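Pseudopodium-enriched atypical kinase 1 (Homo sapiens, PDB 6BHC) is a pseudokinase that probably signals as a dimerizing scaffold rather than by transferring phosphate. Local coordinates at residues K347-P357 with E407-L415. The protein carries 1 engineered substitution. Sequence-based numbering, arbitrary orientation.
Sequences KGILQCLLWGP and EDWLCAQYL
K347 reaches across with an extended chain until its NZ lies 4.2 Å from NE2 of Q413, too far for a bond; NZ instead forms a salt bridge with E192 and a hydrogen bond with S189 OG, both on helix 173-194. One residue on, the carbonyl O of G348 accepts from a water that also bonds OH of Y414. Q351 lies over the Y414 ring: its CB sits 3.5 Å from the ring centroid, almost on the normal, and OE1 comes down to 3.3 Å from Y414 CD1. The Q351 chain crosses the ring obliquely, its amide plane turned 35° from it, and NE2 donates to a second water that in turn donates to O of L410. Helix 343-354, a late helix of the kinase C-lobe, packs here against helix 406-417, the two segments crossing at -116°. Helix 406-417 also meets helix 16-39 through W409, consistent with the split helical dimerization (SHED) module of the PEAK family, in which helices flanking the kinase domain in sequence come together. W355, the first residue past the helix, wedges its indole between L354 CB on one face and C411 on the other; SG of C411 lies 3.9 Å from the centroid of the W355 five-membered ring, over its face, a sulfur-aromatic contact. W355 CH2 meets L410 CB at 3.7 Å, while W355 NE1 gives a weak, long bond (3.4 Å) to OE1 of E407, which R178 also holds by a salt bridge. At G356, CA meets the edge of the Y414 ring and approaches OH to 3.3 Å; CD of P357 lies beside the same hydroxyl.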
loop_
_atom_site.group_PDB
_atom_site.type_symbol
_atom_site.label_atom_id
_atom_site.label_comp_id
_atom_site.label_asym_id
_atom_site.label_seq_id
_atom_site.Cartn_x
_atom_site.Cartn_y
_atom_site.Cartn_z
ATOM N N LYS A 347 8.335 27.164 -2.541
ATOM C CA LYS A 347 7.971 25.753 -2.543
ATOM C C LYS A 347 6.579 25.547 -1.961
ATOM O O LYS A 347 5.774 24.792 -2.514
ATOM C CB LYS A 347 9.011 24.946 -1.766
ATOM C CG LYS A 347 8.790 23.443 -1.791
ATOM C CD LYS A 347 9.990 22.698 -1.230
ATOM C CE LYS A 347 9.852 21.198 -1.425
ATOM N NZ LYS A 347 11.064 20.472 -0.957
ATOM N N GLY A 348 6.274 26.221 -0.852
ATOM C CA GLY A 348 4.959 26.086 -0.253
ATOM C C GLY A 348 3.845 26.606 -1.135
ATOM O O GLY A 348 2.744 26.054 -1.135
ATOM N N ILE A 349 4.110 27.667 -1.897
ATOM C CA ILE A 349 3.123 28.167 -2.845
ATOM C C ILE A 349 2.878 27.139 -3.943
ATOM O O ILE A 349 1.730 26.823 -4.274
ATOM C CB ILE A 349 3.577 29.519 -3.421
ATOM C CG1 ILE A 349 3.587 30.587 -2.323
ATOM C CG2 ILE A 349 2.688 29.940 -4.584
ATOM C CD1 ILE A 349 3.948 31.972 -2.811
ATOM N N LEU A 350 3.956 26.588 -4.509
ATOM C CA LEU A 350 3.814 25.589 -5.563
ATOM C C LEU A 350 3.090 24.349 -5.058
ATOM O O LEU A 350 2.250 23.781 -5.765
ATOM C CB LEU A 350 5.188 25.223 -6.119
ATOM C CG LEU A 350 5.884 26.331 -6.909
ATOM C CD1 LEU A 350 7.349 26.003 -7.125
ATOM C CD2 LEU A 350 5.182 26.549 -8.240
ATOM N N GLN A 351 3.400 23.913 -3.835
ATOM C CA GLN A 351 2.670 22.796 -3.244
ATOM C C GLN A 351 1.195 23.131 -3.078
ATOM O O GLN A 351 0.326 22.272 -3.276
ATOM C CB GLN A 351 3.290 22.422 -1.899
ATOM C CG GLN A 351 4.677 21.816 -2.002
ATOM C CD GLN A 351 5.384 21.755 -0.665
ATOM O OE1 GLN A 351 5.151 22.588 0.212
ATOM N NE2 GLN A 351 6.255 20.765 -0.500
ATOM N N CYS A 352 0.890 24.380 -2.718
ATOM C CA CYS A 352 -0.502 24.777 -2.546
ATOM C C CYS A 352 -1.244 24.799 -3.877
ATOM O O CYS A 352 -2.414 24.408 -3.946
ATOM C CB CYS A 352 -0.584 26.142 -1.866
ATOM S SG CYS A 352 -2.274 26.732 -1.639
ATOM N N LEU A 353 -0.587 25.261 -4.945
ATOM C CA LEU A 353 -1.240 25.281 -6.249
ATOM C C LEU A 353 -1.480 23.874 -6.782
ATOM O O LEU A 353 -2.455 23.644 -7.508
ATOM C CB LEU A 353 -0.407 26.088 -7.246
ATOM C CG LEU A 353 -0.150 27.562 -6.923
ATOM C CD1 LEU A 353 0.667 28.224 -8.026
ATOM C CD2 LEU A 353 -1.457 28.307 -6.699
ATOM N N LEU A 354 -0.614 22.923 -6.433
ATOM C CA LEU A 354 -0.740 21.563 -6.945
ATOM C C LEU A 354 -1.754 20.749 -6.149
ATOM O O LEU A 354 -2.650 20.126 -6.729
ATOM C CB LEU A 354 0.627 20.878 -6.935
ATOM C CG LEU A 354 1.611 21.378 -7.992
ATOM C CD1 LEU A 354 3.031 20.973 -7.638
ATOM C CD2 LEU A 354 1.222 20.833 -9.359
ATOM N N TRP A 355 -1.626 20.737 -4.823
ATOM C CA TRP A 355 -2.516 19.963 -3.967
ATOM C C TRP A 355 -3.118 20.752 -2.817
ATOM O O TRP A 355 -4.173 20.347 -2.310
ATOM C CB TRP A 355 -1.780 18.754 -3.372
ATOM C CG TRP A 355 -0.962 18.003 -4.363
ATOM C CD1 TRP A 355 -1.408 17.085 -5.268
ATOM C CD2 TRP A 355 0.454 18.098 -4.549
ATOM N NE1 TRP A 355 -0.355 16.605 -6.011
ATOM C CE2 TRP A 355 0.799 17.211 -5.587
ATOM C CE3 TRP A 355 1.464 18.850 -3.941
ATOM C CZ2 TRP A 355 2.109 17.055 -6.031
ATOM C CZ3 TRP A 355 2.766 18.693 -4.382
ATOM C CH2 TRP A 355 3.076 17.803 -5.418
ATOM N N GLY A 356 -2.495 21.851 -2.389
ATOM C CA GLY A 356 -2.892 22.569 -1.197
ATOM C C GLY A 356 -4.289 23.140 -1.283
ATOM O O GLY A 356 -4.981 22.996 -2.296
ATOM N N PRO A 357 -4.729 23.805 -0.214
ATOM C CA PRO A 357 -6.113 24.294 -0.171
ATOM C C PRO A 357 -6.408 25.242 -1.324
ATOM O O PRO A 357 -5.581 26.075 -1.700
ATOM C CB PRO A 357 -6.202 25.004 1.185
ATOM C CG PRO A 357 -4.794 25.304 1.563
ATOM C CD PRO A 357 -3.964 24.197 0.982
ATOM N N GLU A 407 4.815 12.263 -8.737
ATOM C CA GLU A 407 3.873 13.178 -8.101
ATOM C C GLU A 407 3.371 12.634 -6.768
ATOM O O GLU A 407 3.095 13.414 -5.849
ATOM C CB GLU A 407 2.699 13.462 -9.038
ATOM C CG GLU A 407 1.814 14.611 -8.580
ATOM C CD GLU A 407 0.714 14.937 -9.569
ATOM O OE1 GLU A 407 -0.376 15.357 -9.127
ATOM O OE2 GLU A 407 0.937 14.772 -10.787
ATOM N N ASP A 408 3.248 11.309 -6.640
ATOM C CA ASP A 408 2.826 10.728 -5.370
ATOM C C ASP A 408 3.856 10.989 -4.280
ATOM O O ASP A 408 3.499 11.315 -3.140
ATOM C CB ASP A 408 2.591 9.226 -5.528
ATOM C CG ASP A 408 1.526 8.905 -6.555
ATOM O OD1 ASP A 408 0.622 9.744 -6.760
ATOM O OD2 ASP A 408 1.591 7.810 -7.153
ATOM N N TRP A 409 5.139 10.841 -4.609
ATOM C CA TRP A 409 6.196 11.136 -3.649
ATOM C C TRP A 409 6.154 12.599 -3.225
ATOM O O TRP A 409 6.173 12.912 -2.029
ATOM C CB TRP A 409 7.553 10.777 -4.257
ATOM C CG TRP A 409 8.742 11.169 -3.431
ATOM C CD1 TRP A 409 8.784 11.360 -2.079
ATOM C CD2 TRP A 409 10.066 11.421 -3.913
ATOM N NE1 TRP A 409 10.053 11.715 -1.690
ATOM C CE2 TRP A 409 10.859 11.761 -2.799
ATOM C CE3 TRP A 409 10.659 11.395 -5.179
ATOM C CZ2 TRP A 409 12.213 12.070 -2.913
ATOM C CZ3 TRP A 409 12.003 11.700 -5.290
ATOM C CH2 TRP A 409 12.765 12.032 -4.164
ATOM N N LEU A 410 6.083 13.513 -4.197
ATOM C CA LEU A 410 6.070 14.937 -3.876
ATOM C C LEU A 410 4.845 15.308 -3.050
ATOM O O LEU A 410 4.926 16.154 -2.150
ATOM C CB LEU A 410 6.129 15.761 -5.163
ATOM C CG LEU A 410 7.335 15.491 -6.069
ATOM C CD1 LEU A 410 7.290 16.352 -7.324
ATOM C CD2 LEU A 410 8.638 15.708 -5.315
ATOM N N CYS A 411 3.699 14.686 -3.335
ATOM C CA CYS A 411 2.502 14.956 -2.546
ATOM C C CYS A 411 2.665 14.459 -1.116
ATOM O O CYS A 411 2.224 15.122 -0.169
ATOM C CB CYS A 411 1.281 14.312 -3.203
ATOM S SG CYS A 411 -0.283 14.654 -2.361
ATOM N N ALA A 412 3.301 13.298 -0.939
ATOM C CA ALA A 412 3.575 12.805 0.406
ATOM C C ALA A 412 4.531 13.730 1.149
ATOM O O ALA A 412 4.376 13.943 2.356
ATOM C CB ALA A 412 4.137 11.385 0.345
ATOM N N GLN A 413 5.528 14.283 0.449
ATOM C CA GLN A 413 6.435 15.238 1.081
ATOM C C GLN A 413 5.677 16.448 1.605
ATOM O O GLN A 413 5.957 16.943 2.702
ATOM C CB GLN A 413 7.510 15.691 0.094
ATOM C CG GLN A 413 8.602 14.680 -0.192
ATOM C CD GLN A 413 9.761 15.291 -0.961
ATOM O OE1 GLN A 413 10.747 14.617 -1.259
ATOM N NE2 GLN A 413 9.648 16.575 -1.284
ATOM N N TYR A 414 4.712 16.936 0.826
ATOM C CA TYR A 414 3.962 18.124 1.206
ATOM C C TYR A 414 3.140 17.879 2.466
ATOM O O TYR A 414 3.289 18.587 3.468
ATOM C CB TYR A 414 3.076 18.545 0.036
ATOM C CG TYR A 414 2.156 19.710 0.303
ATOM C CD1 TYR A 414 2.563 20.789 1.080
ATOM C CD2 TYR A 414 0.885 19.743 -0.253
ATOM C CE1 TYR A 414 1.717 21.859 1.309
ATOM C CE2 TYR A 414 0.038 20.804 -0.033
ATOM C CZ TYR A 414 0.455 21.858 0.745
ATOM O OH TYR A 414 -0.401 22.913 0.955
ATOM N N LEU A 415 2.277 16.861 2.440
ATOM C CA LEU A 415 1.359 16.638 3.553
ATOM C C LEU A 415 2.077 16.162 4.810
ATOM O O LEU A 415 1.585 16.386 5.922
ATOM C CB LEU A 415 0.281 15.635 3.150
ATOM C CG LEU A 415 -0.603 16.078 1.982
ATOM C CD1 LEU A 415 -1.710 15.071 1.730
ATOM C CD2 LEU A 415 -1.176 17.461 2.249
HETATM O O HOH W 1 1.377 25.167 1.240
HETATM O O HOH W 2 6.390 18.577 -2.211
#